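Local coordinates for protein putative NAD-dependent epimerase/dehydratase (Bacillus halodurans, PDB 3E8X) that binds NADP in a Rossmann-type domain and is probably an atypical short-chain dehydrogenase/reductase whose substrate and reaction are not known, at residues Arg193-His198 and Val220-Thr225; Arg125-Ser130 and Thr166-Gly171; Lys42-Glu47 and Ile204-Asp209. All blocks are in the same frame, centred on the assembly; numbering follows the deposited sequence.

Contact 1 (Arg193-His198 and Val220-Thr225); sequences RSITRH and VLNGDT. With NAP (NADP nicotinamide-adenine-dinucleotide phosphate), chain B.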
loop_
_atom_site.group_PDB
_atom_site.type_symbol
_atom_site.label_atom_id
_atom_site.label_comp_id
_atom_site.label_asym_id
_atom_site.label_seq_id
_atom_site.Cartn_x
_atom_site.Cartn_y
_atom_site.Cartn_z
ATOM N N ARG A 193 -16.036 9.102 20.870
ATOM C CA ARG A 193 -17.218 8.264 20.794
ATOM C C ARG A 193 -16.958 7.081 19.858
ATOM O O ARG A 193 -15.952 7.038 19.145
ATOM C CB ARG A 193 -18.438 9.088 20.325
ATOM C CG ARG A 193 -19.010 10.033 21.407
ATOM C CD ARG A 193 -20.495 10.431 21.167
ATOM N NE ARG A 193 -21.442 9.303 21.240
ATOM C CZ ARG A 193 -22.767 9.419 21.388
ATOM N NH1 ARG A 193 -23.345 10.614 21.501
ATOM N NH2 ARG A 193 -23.518 8.324 21.418
ATOM N N SER A 194 -17.878 6.129 19.907
ATOM C CA SER A 194 -17.926 4.914 19.099
ATOM C C SER A 194 -19.065 4.999 18.098
ATOM O O SER A 194 -19.844 5.956 18.112
ATOM C CB SER A 194 -18.210 3.722 20.020
ATOM O OG SER A 194 -17.055 2.988 20.291
ATOM N N ILE A 195 -19.200 3.974 17.247
ATOM C CA ILE A 195 -20.406 3.840 16.450
ATOM C C ILE A 195 -20.780 2.357 16.402
ATOM O O ILE A 195 -19.907 1.507 16.268
ATOM C CB ILE A 195 -20.282 4.469 14.981
ATOM C CG1 ILE A 195 -21.650 4.413 14.249
ATOM C CG2 ILE A 195 -19.100 3.831 14.115
ATOM C CD1 ILE A 195 -21.733 5.312 13.022
ATOM N N THR A 196 -22.074 2.062 16.503
ATOM C CA THR A 196 -22.509 0.680 16.405
ATOM C C THR A 196 -22.339 0.175 14.961
ATOM O O THR A 196 -22.461 0.924 14.003
ATOM C CB THR A 196 -23.950 0.425 16.932
ATOM O OG1 THR A 196 -24.933 0.936 16.024
ATOM C CG2 THR A 196 -24.155 1.003 18.332
ATOM N N ARG A 197 -22.035 -1.098 14.820
ATOM C CA ARG A 197 -21.981 -1.709 13.502
ATOM C C ARG A 197 -23.334 -1.642 12.741
ATOM O O ARG A 197 -23.352 -1.564 11.497
ATOM C CB ARG A 197 -21.486 -3.144 13.632
ATOM C CG ARG A 197 -20.031 -3.264 14.003
ATOM C CD ARG A 197 -19.578 -4.733 14.029
ATOM N NE ARG A 197 -18.127 -4.852 14.133
ATOM C CZ ARG A 197 -17.453 -4.743 15.263
ATOM N NH1 ARG A 197 -18.073 -4.575 16.418
ATOM N NH2 ARG A 197 -16.142 -4.839 15.242
ATOM N N HIS A 198 -24.443 -1.723 13.480
ATOM C CA HIS A 198 -25.789 -1.583 12.913
ATOM C C HIS A 198 -25.915 -0.231 12.196
ATOM O O HIS A 198 -26.405 -0.154 11.090
ATOM C CB HIS A 198 -26.885 -1.630 13.976
ATOM C CG HIS A 198 -27.306 -2.998 14.384
ATOM N ND1 HIS A 198 -28.017 -3.836 13.551
ATOM C CD2 HIS A 198 -27.154 -3.666 15.562
ATOM C CE1 HIS A 198 -28.254 -4.975 14.186
ATOM N NE2 HIS A 198 -27.763 -4.893 15.415
ATOM N N VAL A 220 -17.661 9.107 10.650
ATOM C CA VAL A 220 -18.995 8.930 11.237
ATOM C C VAL A 220 -18.926 8.278 12.616
ATOM O O VAL A 220 -18.264 7.245 12.784
ATOM C CB VAL A 220 -19.996 8.229 10.241
ATOM C CG1 VAL A 220 -19.563 6.803 9.830
ATOM C CG2 VAL A 220 -21.449 8.334 10.791
ATOM N N LEU A 221 -19.556 8.953 13.608
ATOM C CA LEU A 221 -19.708 8.475 14.978
ATOM C C LEU A 221 -21.190 8.377 15.322
ATOM O O LEU A 221 -22.036 8.913 14.600
ATOM C CB LEU A 221 -18.997 9.437 15.958
ATOM C CG LEU A 221 -17.486 9.696 15.689
ATOM C CD1 LEU A 221 -16.892 10.741 16.629
ATOM C CD2 LEU A 221 -16.681 8.387 15.716
ATOM N N ASN A 222 -21.546 7.679 16.410
ATOM C CA ASN A 222 -22.918 7.847 16.934
ATOM C C ASN A 222 -22.993 9.249 17.496
ATOM O O ASN A 222 -22.010 9.798 17.964
ATOM C CB ASN A 222 -23.341 6.801 18.000
ATOM C CG ASN A 222 -23.856 5.470 17.390
ATOM O OD1 ASN A 222 -23.299 4.433 17.689
ATOM N ND2 ASN A 222 -24.935 5.504 16.571
ATOM N N GLY A 223 -24.185 9.814 17.446
ATOM C CA GLY A 223 -24.436 11.208 17.829
ATOM C C GLY A 223 -25.940 11.449 17.919
ATOM O O GLY A 223 -26.698 10.548 18.329
ATOM N N ASP A 224 -26.384 12.609 17.460
ATOM C CA ASP A 224 -27.745 13.045 17.706
ATOM C C ASP A 224 -28.627 13.273 16.492
ATOM O O ASP A 224 -29.811 13.541 16.635
ATOM C CB ASP A 224 -27.678 14.312 18.533
ATOM C CG ASP A 224 -27.217 14.037 19.965
ATOM O OD1 ASP A 224 -27.503 12.930 20.512
ATOM O OD2 ASP A 224 -26.559 14.925 20.552
ATOM N N THR A 225 -28.070 13.164 15.300
ATOM C CA THR A 225 -28.793 13.503 14.116
ATOM C C THR A 225 -29.258 12.215 13.434
ATOM O O THR A 225 -28.469 11.312 13.190
ATOM C CB THR A 225 -27.929 14.302 13.138
ATOM O OG1 THR A 225 -27.279 15.366 13.827
ATOM C CG2 THR A 225 -28.751 14.825 11.967
HETATM P PA NAP B . -15.427 -8.437 10.202
HETATM O O1A NAP B . -14.007 -8.928 10.502
HETATM O O2A NAP B . -16.587 -8.939 11.035
HETATM O O5B NAP B . -15.657 -8.674 8.617
HETATM C C5B NAP B . -14.605 -9.027 7.700
HETATM C C4B NAP B . -15.051 -10.017 6.626
HETATM O O4B NAP B . -13.992 -10.082 5.654
HETATM C C3B NAP B . -15.296 -11.468 7.111
HETATM O O3B NAP B . -16.621 -11.962 6.846
HETATM C C2B NAP B . -14.307 -12.309 6.320
HETATM O O2B NAP B . -14.764 -13.616 5.893
HETATM C C1B NAP B . -14.041 -11.397 5.111
HETATM N N9A NAP B . -12.807 -11.836 4.411
HETATM C C8A NAP B . -11.608 -12.067 4.968
HETATM N N7A NAP B . -10.762 -12.498 4.012
HETATM C C5A NAP B . -11.448 -12.529 2.851
HETATM C C6A NAP B . -11.121 -12.881 1.538
HETATM N N6A NAP B . -9.871 -13.289 1.236
HETATM N N1A NAP B . -12.056 -12.840 0.561
HETATM C C2A NAP B . -13.296 -12.445 0.853
HETATM N N3A NAP B . -13.651 -12.099 2.107
HETATM C C4A NAP B . -12.743 -12.128 3.119
HETATM O O3 NAP B . -15.396 -6.805 10.325
HETATM P PN NAP B . -16.618 -5.794 10.714
HETATM O O1N NAP B . -16.614 -5.677 12.214
HETATM O O2N NAP B . -17.792 -6.198 9.850
HETATM O O5D NAP B . -16.085 -4.339 10.299
HETATM C C5D NAP B . -16.088 -3.916 8.941
HETATM C C4D NAP B . -14.804 -3.143 8.698
HETATM O O4D NAP B . -14.741 -1.965 9.503
HETATM C C3D NAP B . -13.579 -3.966 9.066
HETATM O O3D NAP B . -13.226 -4.799 7.951
HETATM C C2D NAP B . -12.552 -2.922 9.516
HETATM O O2D NAP B . -11.540 -2.693 8.560
HETATM C C1D NAP B . -13.361 -1.617 9.712
HETATM N N1N NAP B . -13.185 -0.922 11.025
HETATM C C2N NAP B . -13.162 -1.587 12.205
HETATM C C3N NAP B . -13.010 -0.880 13.418
HETATM C C7N NAP B . -13.017 -1.567 14.765
HETATM O O7N NAP B . -13.221 -0.880 15.784
HETATM N N7N NAP B . -12.861 -2.901 14.810
HETATM C C4N NAP B . -12.885 0.511 13.388
HETATM C C5N NAP B . -12.919 1.165 12.169
HETATM C C6N NAP B . -13.073 0.421 11.011
HETATM P P2B NAP B . -15.048 -14.889 6.883
HETATM O O1X NAP B . -16.475 -14.749 7.341
HETATM O O2X NAP B . -14.852 -16.102 5.978
HETATM O O3X NAP B . -14.053 -14.696 8.007
#

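Contact 2 (Arg125-Ser130 and Thr166-Gly171); sequences RFIMVS and TIVRPG. With NAP (NADP nicotinamide-adenine-dinucleotide phosphate), chain B.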
loop_
_atom_site.group_PDB
_atom_site.type_symbol
_atom_site.label_atom_id
_atom_site.label_comp_id
_atom_site.label_asym_id
_atom_site.label_seq_id
_atom_site.Cartn_x
_atom_site.Cartn_y
_atom_site.Cartn_z
ATOM N N ARG A 125 -20.478 2.791 -9.268
ATOM C CA ARG A 125 -20.744 3.102 -7.858
ATOM C C ARG A 125 -19.958 2.211 -6.906
ATOM O O ARG A 125 -20.058 0.995 -6.946
ATOM C CB ARG A 125 -22.255 3.052 -7.606
ATOM C CG ARG A 125 -22.683 3.575 -6.242
ATOM C CD ARG A 125 -22.300 5.034 -6.020
ATOM N NE ARG A 125 -22.929 5.659 -4.839
ATOM C CZ ARG A 125 -22.295 6.473 -4.007
ATOM N NH1 ARG A 125 -21.037 6.781 -4.194
ATOM N NH2 ARG A 125 -22.918 6.987 -2.968
ATOM N N PHE A 126 -19.154 2.848 -6.054
ATOM C CA PHE A 126 -18.274 2.156 -5.146
ATOM C C PHE A 126 -18.311 2.817 -3.753
ATOM O O PHE A 126 -18.007 4.016 -3.600
ATOM C CB PHE A 126 -16.857 2.139 -5.714
ATOM C CG PHE A 126 -15.940 1.121 -5.080
ATOM C CD1 PHE A 126 -15.525 0.005 -5.802
ATOM C CD2 PHE A 126 -15.452 1.297 -3.787
ATOM C CE1 PHE A 126 -14.681 -0.922 -5.230
ATOM C CE2 PHE A 126 -14.611 0.350 -3.199
ATOM C CZ PHE A 126 -14.223 -0.760 -3.927
ATOM N N ILE A 127 -18.680 2.031 -2.745
ATOM C CA ILE A 127 -18.637 2.484 -1.347
ATOM C C ILE A 127 -17.527 1.724 -0.584
ATOM O O ILE A 127 -17.532 0.493 -0.485
ATOM C CB ILE A 127 -20.014 2.253 -0.626
ATOM C CG1 ILE A 127 -21.210 2.535 -1.597
ATOM C CG2 ILE A 127 -20.066 3.005 0.761
ATOM C CD1 ILE A 127 -21.264 3.907 -2.138
HETATM N N MSE A 128 -16.559 2.484 -0.079
HETATM C CA MSE A 128 -15.510 1.984 0.750
HETATM C C MSE A 128 -15.865 2.135 2.236
HETATM O O MSE A 128 -16.246 3.208 2.705
HETATM C CB MSE A 128 -14.241 2.756 0.460
HETATM C CG MSE A 128 -13.137 2.519 1.443
HETATM SE SE MSE A 128 -12.482 0.711 1.124
HETATM C CE MSE A 128 -11.479 0.907 -0.488
ATOM N N VAL A 129 -15.758 1.031 2.973
ATOM C CA VAL A 129 -15.812 1.049 4.439
ATOM C C VAL A 129 -14.376 1.104 4.917
ATOM O O VAL A 129 -13.653 0.145 4.862
ATOM C CB VAL A 129 -16.562 -0.170 5.019
ATOM C CG1 VAL A 129 -16.669 -0.081 6.529
ATOM C CG2 VAL A 129 -17.938 -0.283 4.358
ATOM N N SER A 130 -14.003 2.278 5.375
ATOM C CA SER A 130 -12.686 2.573 5.819
ATOM C C SER A 130 -12.679 2.707 7.351
ATOM O O SER A 130 -13.276 1.890 8.052
ATOM C CB SER A 130 -12.223 3.861 5.115
ATOM O OG SER A 130 -10.896 4.141 5.404
ATOM N N THR A 166 -17.869 6.766 -2.612
ATOM C CA THR A 166 -18.053 7.409 -1.293
ATOM C C THR A 166 -17.235 6.563 -0.331
ATOM O O THR A 166 -17.320 5.325 -0.361
ATOM C CB THR A 166 -19.541 7.414 -0.830
ATOM O OG1 THR A 166 -20.354 8.052 -1.815
ATOM C CG2 THR A 166 -19.664 8.156 0.514
ATOM N N ILE A 167 -16.448 7.248 0.490
ATOM C CA ILE A 167 -15.630 6.659 1.568
ATOM C C ILE A 167 -16.196 7.066 2.950
ATOM O O ILE A 167 -16.295 8.266 3.314
ATOM C CB ILE A 167 -14.114 7.062 1.518
ATOM C CG1 ILE A 167 -13.451 6.675 0.164
ATOM C CG2 ILE A 167 -13.337 6.424 2.661
ATOM C CD1 ILE A 167 -12.168 7.483 -0.183
ATOM N N VAL A 168 -16.613 6.015 3.656
ATOM C CA VAL A 168 -17.190 6.079 5.016
ATOM C C VAL A 168 -16.115 5.623 5.986
ATOM O O VAL A 168 -15.673 4.490 5.928
ATOM C CB VAL A 168 -18.446 5.173 5.115
ATOM C CG1 VAL A 168 -19.209 5.398 6.447
ATOM C CG2 VAL A 168 -19.353 5.443 3.897
ATOM N N ARG A 169 -15.718 6.527 6.881
ATOM C CA ARG A 169 -14.712 6.243 7.902
ATOM C C ARG A 169 -15.359 6.170 9.285
ATOM O O ARG A 169 -15.417 7.179 9.993
ATOM C CB ARG A 169 -13.614 7.331 7.857
ATOM C CG ARG A 169 -12.788 7.246 6.593
ATOM C CD ARG A 169 -11.887 8.436 6.361
ATOM N NE ARG A 169 -10.910 8.094 5.335
ATOM C CZ ARG A 169 -9.955 8.901 4.892
ATOM N NH1 ARG A 169 -9.826 10.131 5.347
ATOM N NH2 ARG A 169 -9.086 8.440 4.012
ATOM N N PRO A 170 -15.866 4.982 9.686
ATOM C CA PRO A 170 -16.396 4.901 11.039
ATOM C C PRO A 170 -15.326 5.069 12.103
ATOM O O PRO A 170 -14.159 4.708 11.883
ATOM C CB PRO A 170 -17.010 3.500 11.135
ATOM C CG PRO A 170 -16.801 2.847 9.843
ATOM C CD PRO A 170 -15.966 3.709 8.968
ATOM N N GLY A 171 -15.742 5.614 13.244
ATOM C CA GLY A 171 -15.020 5.507 14.515
ATOM C C GLY A 171 -14.896 4.069 15.005
ATOM O O GLY A 171 -15.310 3.122 14.312
HETATM P PA NAP B . -15.427 -8.437 10.202
HETATM O O1A NAP B . -14.007 -8.928 10.502
HETATM O O2A NAP B . -16.587 -8.939 11.035
HETATM O O5B NAP B . -15.657 -8.674 8.617
HETATM C C5B NAP B . -14.605 -9.027 7.700
HETATM C C4B NAP B . -15.051 -10.017 6.626
HETATM O O4B NAP B . -13.992 -10.082 5.654
HETATM C C3B NAP B . -15.296 -11.468 7.111
HETATM O O3B NAP B . -16.621 -11.962 6.846
HETATM C C2B NAP B . -14.307 -12.309 6.320
HETATM O O2B NAP B . -14.764 -13.616 5.893
HETATM C C1B NAP B . -14.041 -11.397 5.111
HETATM N N9A NAP B . -12.807 -11.836 4.411
HETATM C C8A NAP B . -11.608 -12.067 4.968
HETATM N N7A NAP B . -10.762 -12.498 4.012
HETATM C C5A NAP B . -11.448 -12.529 2.851
HETATM C C6A NAP B . -11.121 -12.881 1.538
HETATM N N6A NAP B . -9.871 -13.289 1.236
HETATM N N1A NAP B . -12.056 -12.840 0.561
HETATM C C2A NAP B . -13.296 -12.445 0.853
HETATM N N3A NAP B . -13.651 -12.099 2.107
HETATM C C4A NAP B . -12.743 -12.128 3.119
HETATM O O3 NAP B . -15.396 -6.805 10.325
HETATM P PN NAP B . -16.618 -5.794 10.714
HETATM O O1N NAP B . -16.614 -5.677 12.214
HETATM O O2N NAP B . -17.792 -6.198 9.850
HETATM O O5D NAP B . -16.085 -4.339 10.299
HETATM C C5D NAP B . -16.088 -3.916 8.941
HETATM C C4D NAP B . -14.804 -3.143 8.698
HETATM O O4D NAP B . -14.741 -1.965 9.503
HETATM C C3D NAP B . -13.579 -3.966 9.066
HETATM O O3D NAP B . -13.226 -4.799 7.951
HETATM C C2D NAP B . -12.552 -2.922 9.516
HETATM O O2D NAP B . -11.540 -2.693 8.560
HETATM C C1D NAP B . -13.361 -1.617 9.712
HETATM N N1N NAP B . -13.185 -0.922 11.025
HETATM C C2N NAP B . -13.162 -1.587 12.205
HETATM C C3N NAP B . -13.010 -0.880 13.418
HETATM C C7N NAP B . -13.017 -1.567 14.765
HETATM O O7N NAP B . -13.221 -0.880 15.784
HETATM N N7N NAP B . -12.861 -2.901 14.810
HETATM C C4N NAP B . -12.885 0.511 13.388
HETATM C C5N NAP B . -12.919 1.165 12.169
HETATM C C6N NAP B . -13.073 0.421 11.011
HETATM P P2B NAP B . -15.048 -14.889 6.883
HETATM O O1X NAP B . -16.475 -14.749 7.341
HETATM O O2X NAP B . -14.852 -16.102 5.978
HETATM O O3X NAP B . -14.053 -14.696 8.007
#

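Contact 3 (Lys42-Glu47 and Ile204-Asp209); sequences KNKGHE and IAELVD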
loop_
_atom_site.group_PDB
_atom_site.type_symbol
_atom_site.label_atom_id
_atom_site.label_comp_id
_atom_site.label_asym_id
_atom_site.label_seq_id
_atom_site.Cartn_x
_atom_site.Cartn_y
_atom_site.Cartn_z
ATOM N N LYS A 42 -31.648 -4.601 1.470
ATOM C CA LYS A 42 -32.882 -5.236 1.093
ATOM C C LYS A 42 -34.085 -4.330 1.410
ATOM O O LYS A 42 -34.998 -4.132 0.585
ATOM C CB LYS A 42 -33.013 -6.560 1.846
ATOM C CG LYS A 42 -34.380 -7.114 1.772
ATOM C CD LYS A 42 -34.495 -8.491 2.333
ATOM C CE LYS A 42 -35.888 -9.017 2.049
ATOM N NZ LYS A 42 -36.016 -10.414 2.445
ATOM N N ASN A 43 -34.076 -3.749 2.601
ATOM C CA ASN A 43 -35.252 -3.011 3.009
ATOM C C ASN A 43 -35.297 -1.601 2.394
ATOM O O ASN A 43 -36.312 -0.932 2.464
ATOM C CB ASN A 43 -35.459 -3.088 4.533
ATOM C CG ASN A 43 -35.881 -4.508 4.990
ATOM O OD1 ASN A 43 -37.000 -4.958 4.748
ATOM N ND2 ASN A 43 -34.952 -5.219 5.615
ATOM N N LYS A 44 -34.219 -1.210 1.716
ATOM C CA LYS A 44 -34.186 -0.014 0.876
ATOM C C LYS A 44 -34.611 -0.323 -0.577
ATOM O O LYS A 44 -34.663 0.575 -1.405
ATOM C CB LYS A 44 -32.765 0.547 0.855
ATOM C CG LYS A 44 -32.379 1.335 2.058
ATOM C CD LYS A 44 -33.141 2.580 2.094
ATOM C CE LYS A 44 -32.596 3.557 3.075
ATOM N NZ LYS A 44 -33.392 4.826 2.874
ATOM N N GLY A 45 -34.909 -1.581 -0.886
ATOM C CA GLY A 45 -35.313 -1.990 -2.244
ATOM C C GLY A 45 -34.204 -2.457 -3.170
ATOM O O GLY A 45 -34.436 -2.672 -4.362
ATOM N N HIS A 46 -32.992 -2.620 -2.626
ATOM C CA HIS A 46 -31.848 -3.084 -3.390
ATOM C C HIS A 46 -31.770 -4.594 -3.350
ATOM O O HIS A 46 -32.482 -5.241 -2.607
ATOM C CB HIS A 46 -30.536 -2.429 -2.893
ATOM C CG HIS A 46 -30.614 -0.940 -2.878
ATOM N ND1 HIS A 46 -30.998 -0.212 -3.983
ATOM C CD2 HIS A 46 -30.418 -0.040 -1.884
ATOM C CE1 HIS A 46 -31.010 1.075 -3.677
ATOM N NE2 HIS A 46 -30.651 1.207 -2.411
ATOM N N GLU A 47 -30.974 -5.128 -4.259
ATOM C CA GLU A 47 -30.699 -6.553 -4.311
ATOM C C GLU A 47 -29.269 -6.778 -3.837
ATOM O O GLU A 47 -28.343 -6.585 -4.578
ATOM C CB GLU A 47 -30.931 -7.091 -5.721
ATOM C CG GLU A 47 -32.324 -6.812 -6.195
ATOM C CD GLU A 47 -32.803 -7.765 -7.270
ATOM O OE1 GLU A 47 -31.969 -8.309 -8.040
ATOM O OE2 GLU A 47 -34.032 -7.950 -7.357
ATOM N N ILE A 204 -24.404 3.294 5.232
ATOM C CA ILE A 204 -24.013 2.829 3.906
ATOM C C ILE A 204 -25.226 2.647 3.034
ATOM O O ILE A 204 -25.253 3.135 1.922
ATOM C CB ILE A 204 -23.212 1.485 3.966
ATOM C CG1 ILE A 204 -21.884 1.716 4.699
ATOM C CG2 ILE A 204 -23.014 0.857 2.526
ATOM C CD1 ILE A 204 -21.165 0.446 5.246
ATOM N N ALA A 205 -26.202 1.878 3.519
ATOM C CA ALA A 205 -27.454 1.620 2.779
ATOM C C ALA A 205 -28.191 2.937 2.424
ATOM O O ALA A 205 -28.772 3.080 1.349
ATOM C CB ALA A 205 -28.369 0.665 3.572
ATOM N N GLU A 206 -28.118 3.921 3.304
ATOM C CA GLU A 206 -28.824 5.174 3.079
ATOM C C GLU A 206 -28.244 5.907 1.866
ATOM O O GLU A 206 -28.986 6.549 1.115
ATOM C CB GLU A 206 -28.749 6.072 4.326
ATOM C CG GLU A 206 -29.623 7.313 4.264
ATOM C CD GLU A 206 -31.126 7.018 4.266
ATOM O OE1 GLU A 206 -31.555 5.897 4.620
ATOM O OE2 GLU A 206 -31.882 7.941 3.959
ATOM N N LEU A 207 -26.925 5.800 1.677
ATOM C CA LEU A 207 -26.236 6.640 0.678
ATOM C C LEU A 207 -25.865 5.936 -0.642
ATOM O O LEU A 207 -25.476 6.587 -1.588
ATOM C CB LEU A 207 -25.022 7.357 1.337
ATOM C CG LEU A 207 -23.827 6.607 1.972
ATOM C CD1 LEU A 207 -23.026 5.881 0.919
ATOM C CD2 LEU A 207 -22.960 7.658 2.666
ATOM N N VAL A 208 -26.107 4.637 -0.749
ATOM C CA VAL A 208 -25.663 3.904 -1.905
ATOM C C VAL A 208 -26.241 4.452 -3.234
ATOM O O VAL A 208 -25.540 4.504 -4.264
ATOM C CB VAL A 208 -25.817 2.358 -1.713
ATOM C CG1 VAL A 208 -27.285 1.974 -1.763
ATOM C CG2 VAL A 208 -24.983 1.605 -2.769
ATOM N N ASP A 209 -27.478 4.919 -3.216
ATOM C CA ASP A 209 -28.091 5.428 -4.410
ATOM C C ASP A 209 -28.185 6.935 -4.404
ATOM O O ASP A 209 -28.903 7.472 -5.219
ATOM C CB ASP A 209 -29.493 4.846 -4.629
ATOM C CG ASP A 209 -30.427 5.081 -3.452
ATOM O OD1 ASP A 209 -30.042 5.699 -2.431
ATOM O OD2 ASP A 209 -31.534 4.571 -3.543
HETATM O O HOH W 1 -31.526 6.614 0.607
HETATM O O HOH W 2 -30.429 3.454 -0.738
#

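Contact 1 (Arg193-His198 and Val220-Thr225)
In one of its two modelled conformers, Arg193 lays its guanidinium over the backbone of Asn222 and Gly223, with Asn222 O 3.3 Å above the guanidinium plane and displaced toward its rim. The kink at chi3 brings the group round to this position; Asn222 O lies over the face, 3.4 Å from Arg193 NE, at an angle too poor for a hydrogen bond. Ser194 supplies backbone: its O accepts Asn222 N at 3.0 Å in a nearly straight bond (167° at the hydrogen). Ile195 stretches CG1 anti to its backbone N (chi1 -174°), carrying CD1 against Val220, where it meets CG2 at 3.8 Å. The same residue brings its CA to 3.2 Å from Asn222 OD1. At Thr196 the amide takes that oxygen: Thr196 N donates to Asn222 OD1 at 2.9 Å, tilted 29° from the carbonyl plane. Asn222 thus binds the 193-198 backbone twice, through its own N and through OD1, and its ND2 goes to Lys181 O and to Asp199 OD2, which also bonds Thr196 OG1 at the N-cap of helix 197-207. Arg197, the first residue of that helix, turns to the cofactor instead: its NE donates to NADP O1N at 2.6 Å, and NH2 adds a weak bond to the same phosphate oxygen, both meeting it near the guanidinium plane. Asn175 OD1 binds Arg197 NH1, so that the group is held from both the phosphate and the protein side. Strands 195-196 and 216-223 both pair in parallel with strand 164-174, and Val182 of strand 181-185 packs on Ile195 and Val220, while helix 32-43 touches Arg197 through Lys32 and Val33.

Contact 2 (Arg125-Ser130 and Thr166-Gly171)
Ile127 CG2 meets Val168 CG2 at 4.0 Å on one face of two parallel strands, and Met128 CB meets Ile167 CG1, also at 4.0 Å, on the other. Met128, a selenomethionine, lies side by side with Ile167, and Leu158 and Asp155 of helix 145-160 pack on it, while Leu207 and Ile204 of helix 197-207 cover the face of Ile127 and Val129. Strand 125-129, helix 145-160 and strand 164-174 form a beta-alpha-beta crossover of the Rossmann fold, and the paired strands run 15° apart. Four backbone bonds join them, from Thr166 N to Phe126 O at one end to Ser130 N to Val168 O at the other. Beyond them Ser130 O approaches NADP C6N at 3.3 Å, at the nicotinamide ring; Ser130 OG and Arg169 NH2 both engage Asp155 OD2. At the opposite end Arg125, bent at chi2 (60°), grips Thr166 OG1 end-on: NH1 at 2.8 Å and NH2 at 3.0 Å, with the oxygen close to the guanidinium plane and also bonded to Thr213 O, while Asp164 O takes NH1 as well. Ile127 CD1 sits 3.3 Å above the centre of one guanidinium face. Replacing Arg125 with a leucine would probably leave Thr166 OG1 without this two-nitrogen grip and take from the carbonyls of Leu207 and Val208 the hydrogen bonds that Arg125 NH2 and NE give them.

Contact 3 (Lys42-Glu47 and Ile204-Asp209)
Lys44 NZ forms a salt bridge with Glu206 OE1 at 2.8 Å, joining the Schellman-motif end of helix 32-43 to the C-terminal part of helix 197-207, two helices of the Rossmann fold. The ammonium approaches from above the carboxylate plane, 46° out of it. Glu206 starts away from Lys44; CG lies anti to the backbone N (chi1 -172°) and the bend at chi2 swings the carboxylate back to the lysine, while Ile227, Ala228 and Val231 of helix 227-232 pack against it. Deeper in, His46 slides past Val208 in the opposite direction, its NE2 3.5 Å from Val208 CG1. Asp209 OD2 stands at the edge of the imidazole, 3.5 Å from His46 CE1, with the carboxylate turned nearly perpendicular to the ring. Held in the ring plane, a water 2.8 Å from His46 NE2 also donates to Ala205 O and, weakly, to Asp209 OD1, so it links the ring to Ala205 and Asp209. A second water gives a hydrogen to Glu206 O and weakly accepts one from Lys44 NZ. His46 ND1 is bonded to Met22 N, which fixes the ring's rotation. The turn behind these side chains depends on Gly45: its positive phi (92°) would press a side chain against the preceding carbonyl, and its N bonds back to Lys42 O at 2.9 Å.

The central pairing of contact 2 lies 14 Å, centre to centre, from each of the other two, which are 19 Å from each other. Contact 1 extends its sheet: Val220 N probably bonds to Arg169 O, and Val220 O to Gly171 N, each at 3.0 Å. Contact 3 meets contact 2 at the far end of the strands, where Arg125 NE probably bonds to Val208 O at 2.9 Å. Helix 197-207 connects contacts 1 and 3, whose nearest atoms are about 7 Å apart. Contacts 1 and 2 both reach NADP, one at a phosphate, the other at the nicotinamide; contact 3 joins helices 32-43 and 197-207 away from the cofactor.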